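Local coordinates for protein endoglucanase A (Clostridium cellulolyticum, PDB 1EDG) that hydrolyses internal beta-1,4-glucosidic bonds of cellulose as an endoglucanase of glycosyl hydrolase family 5, at residues W259-L264 and K313-T318; L6-Q11 and Y322-V327. One frame throughout, in Å; residues are numbered along the deposited sequence.

Contact 1 of 2, residues W259-L264 and K313-T318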
# COMPACT_ATOMS: atom_id res chain seq x y z
N TRP A 259 -8.52 -13.43 5.90
CA TRP A 259 -9.63 -12.54 5.55
C TRP A 259 -10.90 -12.62 6.40
O TRP A 259 -11.50 -11.58 6.70
CB TRP A 259 -10.00 -12.71 4.07
CG TRP A 259 -11.08 -11.76 3.61
CD1 TRP A 259 -12.37 -12.09 3.29
CD2 TRP A 259 -10.98 -10.34 3.46
NE1 TRP A 259 -13.07 -10.96 2.95
CE2 TRP A 259 -12.24 -9.87 3.04
CE3 TRP A 259 -9.94 -9.42 3.63
CZ2 TRP A 259 -12.50 -8.52 2.80
CZ3 TRP A 259 -10.19 -8.07 3.40
CH2 TRP A 259 -11.46 -7.63 2.98
N ASN A 260 -11.32 -13.82 6.78
CA ASN A 260 -12.54 -13.98 7.58
C ASN A 260 -12.47 -13.24 8.91
O ASN A 260 -13.50 -12.91 9.49
CB ASN A 260 -12.88 -15.46 7.80
CG ASN A 260 -11.93 -16.15 8.76
OD1 ASN A 260 -10.75 -15.79 8.85
ND2 ASN A 260 -12.44 -17.14 9.47
N PHE A 261 -11.26 -13.02 9.40
CA PHE A 261 -11.05 -12.30 10.64
C PHE A 261 -10.72 -10.83 10.36
O PHE A 261 -11.33 -9.92 10.92
CB PHE A 261 -9.91 -12.93 11.45
CG PHE A 261 -9.44 -12.08 12.60
CD1 PHE A 261 -10.20 -11.99 13.76
CD2 PHE A 261 -8.29 -11.30 12.49
CE1 PHE A 261 -9.83 -11.14 14.80
CE2 PHE A 261 -7.90 -10.45 13.51
CZ PHE A 261 -8.68 -10.36 14.67
N ALA A 262 -9.73 -10.61 9.50
CA ALA A 262 -9.27 -9.28 9.17
C ALA A 262 -10.22 -8.36 8.39
O ALA A 262 -10.24 -7.15 8.64
CB ALA A 262 -7.93 -9.36 8.46
N GLY A 263 -11.00 -8.90 7.46
CA GLY A 263 -11.88 -8.03 6.69
C GLY A 263 -13.34 -8.38 6.49
O GLY A 263 -14.15 -7.48 6.24
N LEU A 264 -13.69 -9.66 6.56
CA LEU A 264 -15.08 -10.08 6.36
C LEU A 264 -15.97 -9.70 7.55
O LEU A 264 -15.73 -10.13 8.68
CB LEU A 264 -15.13 -11.59 6.12
CG LEU A 264 -16.47 -12.18 5.68
CD1 LEU A 264 -16.90 -11.54 4.37
CD2 LEU A 264 -16.32 -13.69 5.51
N LYS A 313 -14.46 -5.19 15.30
CA LYS A 313 -15.56 -6.11 15.58
C LYS A 313 -15.75 -6.14 17.09
O LYS A 313 -16.12 -7.17 17.65
CB LYS A 313 -15.24 -7.53 15.06
CG LYS A 313 -15.31 -7.66 13.54
CD LYS A 313 -14.80 -9.01 13.06
CE LYS A 313 -14.93 -9.11 11.55
NZ LYS A 313 -14.22 -10.28 10.99
N ASN A 314 -15.53 -4.99 17.73
CA ASN A 314 -15.63 -4.85 19.18
C ASN A 314 -14.77 -5.93 19.83
O ASN A 314 -15.21 -6.64 20.74
CB ASN A 314 -17.08 -4.95 19.67
CG ASN A 314 -17.95 -3.83 19.14
OD1 ASN A 314 -17.66 -2.65 19.35
ND2 ASN A 314 -19.02 -4.19 18.44
N ASN A 315 -13.53 -6.03 19.36
CA ASN A 315 -12.59 -7.05 19.83
C ASN A 315 -11.19 -6.46 19.98
O ASN A 315 -10.24 -6.94 19.37
CB ASN A 315 -12.56 -8.24 18.85
CG ASN A 315 -12.24 -7.83 17.40
OD1 ASN A 315 -12.01 -8.69 16.55
ND2 ASN A 315 -12.24 -6.53 17.10
N LEU A 316 -11.10 -5.43 20.82
CA LEU A 316 -9.85 -4.73 21.07
C LEU A 316 -8.66 -5.64 21.37
O LEU A 316 -7.67 -5.62 20.65
CB LEU A 316 -10.00 -3.74 22.23
CG LEU A 316 -9.47 -2.31 22.11
CD1 LEU A 316 -9.20 -1.77 23.50
CD2 LEU A 316 -8.22 -2.23 21.27
N LYS A 317 -8.76 -6.44 22.43
CA LYS A 317 -7.67 -7.32 22.82
C LYS A 317 -7.17 -8.21 21.68
O LYS A 317 -5.96 -8.27 21.43
CB LYS A 317 -8.06 -8.18 24.02
CG LYS A 317 -6.93 -9.06 24.56
CD LYS A 317 -7.35 -9.76 25.85
CE LYS A 317 -6.27 -10.69 26.39
NZ LYS A 317 -6.17 -11.96 25.62
N THR A 318 -8.10 -8.87 21.00
CA THR A 318 -7.75 -9.76 19.90
C THR A 318 -7.04 -8.99 18.78
O THR A 318 -6.07 -9.48 18.20
CB THR A 318 -8.99 -10.49 19.35
OG1 THR A 318 -9.64 -11.18 20.43
CG2 THR A 318 -8.59 -11.50 18.29

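Contact 2 of 2, residues L6-Q11 and Y322-V327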
# COMPACT_ATOMS: atom_id res chain seq x y z
N LEU A 6 -2.79 -5.05 27.37
CA LEU A 6 -3.31 -5.79 26.23
C LEU A 6 -2.23 -6.20 25.23
O LEU A 6 -2.37 -7.21 24.53
CB LEU A 6 -4.40 -4.99 25.51
CG LEU A 6 -5.65 -4.65 26.32
CD1 LEU A 6 -6.68 -3.96 25.42
CD2 LEU A 6 -6.24 -5.92 26.92
N ILE A 7 -1.15 -5.43 25.19
CA ILE A 7 -0.04 -5.70 24.27
C ILE A 7 0.74 -6.94 24.70
O ILE A 7 1.24 -7.03 25.83
CB ILE A 7 0.90 -4.47 24.19
CG1 ILE A 7 0.11 -3.25 23.72
CG2 ILE A 7 2.06 -4.74 23.24
CD1 ILE A 7 0.89 -1.95 23.77
N PRO A 8 0.83 -7.95 23.81
CA PRO A 8 1.55 -9.19 24.11
C PRO A 8 3.06 -9.00 24.18
O PRO A 8 3.61 -8.09 23.54
CB PRO A 8 1.16 -10.11 22.96
CG PRO A 8 1.02 -9.14 21.81
CD PRO A 8 0.27 -7.99 22.44
N ASN A 9 3.72 -9.84 24.96
CA ASN A 9 5.16 -9.81 25.12
C ASN A 9 5.70 -10.85 24.16
O ASN A 9 5.54 -12.05 24.39
CB ASN A 9 5.54 -10.18 26.56
CG ASN A 9 7.01 -9.96 26.86
OD1 ASN A 9 7.88 -10.31 26.07
ND2 ASN A 9 7.29 -9.37 28.02
N LEU A 10 6.30 -10.40 23.07
CA LEU A 10 6.82 -11.30 22.04
C LEU A 10 8.33 -11.21 21.88
O LEU A 10 8.91 -10.13 21.99
CB LEU A 10 6.16 -10.99 20.69
CG LEU A 10 4.63 -10.99 20.65
CD1 LEU A 10 4.15 -10.45 19.30
CD2 LEU A 10 4.08 -12.38 20.89
N GLN A 11 8.96 -12.36 21.63
CA GLN A 11 10.40 -12.44 21.41
C GLN A 11 10.61 -13.33 20.18
O GLN A 11 11.01 -14.49 20.30
CB GLN A 11 11.11 -13.04 22.63
CG GLN A 11 11.10 -12.14 23.85
CD GLN A 11 11.74 -10.78 23.59
OE1 GLN A 11 12.84 -10.69 23.02
NE2 GLN A 11 11.06 -9.72 24.01
N TYR A 322 -3.28 -9.59 17.44
CA TYR A 322 -3.11 -9.88 16.02
C TYR A 322 -2.16 -8.89 15.33
O TYR A 322 -1.20 -9.31 14.67
CB TYR A 322 -4.48 -9.90 15.30
CG TYR A 322 -4.40 -9.93 13.78
CD1 TYR A 322 -4.16 -11.12 13.09
CD2 TYR A 322 -4.58 -8.76 13.04
CE1 TYR A 322 -4.10 -11.13 11.69
CE2 TYR A 322 -4.52 -8.76 11.65
CZ TYR A 322 -4.28 -9.94 10.98
OH TYR A 322 -4.23 -9.92 9.60
N MET A 323 -2.39 -7.59 15.49
CA MET A 323 -1.52 -6.61 14.84
C MET A 323 -0.08 -6.65 15.36
O MET A 323 0.87 -6.49 14.58
CB MET A 323 -2.09 -5.19 14.94
CG MET A 323 -3.35 -4.95 14.09
SD MET A 323 -3.18 -5.49 12.34
CE MET A 323 -1.86 -4.42 11.74
N SER A 324 0.08 -6.88 16.66
CA SER A 324 1.43 -6.97 17.27
C SER A 324 2.21 -8.14 16.68
O SER A 324 3.38 -7.99 16.29
CB SER A 324 1.34 -7.11 18.80
OG SER A 324 0.86 -5.92 19.40
N TYR A 325 1.56 -9.30 16.63
CA TYR A 325 2.15 -10.52 16.09
C TYR A 325 2.48 -10.36 14.59
O TYR A 325 3.56 -10.74 14.13
CB TYR A 325 1.18 -11.68 16.30
CG TYR A 325 1.69 -13.04 15.83
CD1 TYR A 325 2.47 -13.83 16.67
CD2 TYR A 325 1.34 -13.54 14.58
CE1 TYR A 325 2.88 -15.10 16.27
CE2 TYR A 325 1.75 -14.80 14.17
CZ TYR A 325 2.52 -15.58 15.02
OH TYR A 325 2.91 -16.83 14.61
N TYR A 326 1.53 -9.78 13.85
CA TYR A 326 1.69 -9.54 12.42
C TYR A 326 2.94 -8.70 12.14
O TYR A 326 3.81 -9.08 11.35
CB TYR A 326 0.42 -8.84 11.88
CG TYR A 326 0.32 -8.73 10.37
CD1 TYR A 326 1.12 -7.84 9.65
CD2 TYR A 326 -0.61 -9.51 9.66
CE1 TYR A 326 1.01 -7.72 8.26
CE2 TYR A 326 -0.73 -9.40 8.27
CZ TYR A 326 0.08 -8.50 7.58
OH TYR A 326 -0.04 -8.36 6.22
N VAL A 327 3.06 -7.56 12.83
CA VAL A 327 4.20 -6.67 12.63
C VAL A 327 5.53 -7.32 13.07
O VAL A 327 6.53 -7.19 12.38
CB VAL A 327 3.99 -5.31 13.36
CG1 VAL A 327 5.25 -4.46 13.25
CG2 VAL A 327 2.79 -4.57 12.75

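Contact 1 of 2, residues W259-L264 and K313-T318
Phe261 lays the CE1-CZ end of its ring against the methyl of Thr318, with CE1 3.7 Å from CG2 of Thr318. Ring and methyl meet at a slant. With CG anti to the backbone N (chi1 168°), the Phe261 ring is carried across to Thr318 in the first turn of helix 316-332; Tyr322, one turn further on, meets the same ring edge-to-face.

The polar half of the contact belongs to Lys313. Its chain runs extended beyond CG, which brings the ammonium to the C-terminal end of the short helix 259-262. There NZ donates to Phe261 O at 2.9 Å, from above the carbonyl plane and at a bent C=O...N angle of 114°. A second bond, NZ to Leu264 O at 2.8 Å, is straighter at the acceptor (153°). Thr271 O is a further acceptor, so three backbone carbonyls, those of Phe261, Leu264 and Thr271, grip the ammonium of this buried lysine and probably stabilise its positive charge.

Lys313 NZ thus bridges carbonyls at the end of helix 259-262 and in the loop after it, tying together the loops that follow strands 249-254 and 303-308 of the family 5 (beta/alpha)8 barrel.

Contact 2 of 2, residues L6-Q11 and Y322-V327
Pro8 and Ser324 make the closest apolar contact between segments 6-11 and 322-327. CG of the proline ring lies 3.6 Å from CB of Ser324, and CD stands 3.7 Å from OG of the same serine, so the CG-CD side of the ring rests along the CB-OG bond. Ile7 adds a looser touch through CG2, 4.2 Å from Ser324 OG.

Further along, and within 322-327, Leu10 approaches backbone atoms more closely than side chains. Its CD1 methyl comes within 3.8 Å of Tyr325 CA and 4.0 Å of Ser324 O, whereas CB of Tyr325 is 4.4 Å from that methyl. Leu10 CG is placed anti to its carbonyl carbon (chi1 -54°), and chi2 of 171° extends CD1 toward the peptide joining Ser324 to Tyr325.

The covered helix, 316-332, connects strands 303-308 and 336-339 in the outer layer of the TIM barrel. Its other flank faces the barrel: Tyr326 and Met323 pack on strand 303-308.

No hydrogen bond crosses between the two segments. The hydroxyl of Ser324 is used within its own helix: OG is bonded to Val320 O, one turn earlier, with OG anti to the carbonyl carbon and beside the backbone N (chi1 -69°). Helix 365-374 contributes polar bonds to the N-terminal segment: Tyr374 OH is hydrogen-bonded to both Pro8 O and Leu10 N.

Helix 316-332 is common to both contacts: contact 1 uses its first turn and the loop leading into it, contact 2 the middle of the helix. Their centres lie 15 Å apart on the same side of the chain's centre. Along the sequence contact 1 is nested within contact 2, whose segments are 311 residues apart at their nearest ends. The two also touch directly, Leu316 CD1 lying 3.8 Å from Leu6 CD1. One helix of the barrel's outer layer is therefore packed against both the short helix 259-262 after strand 249-254 and the N-terminal segment, linking barrel loops to the chain's beginning.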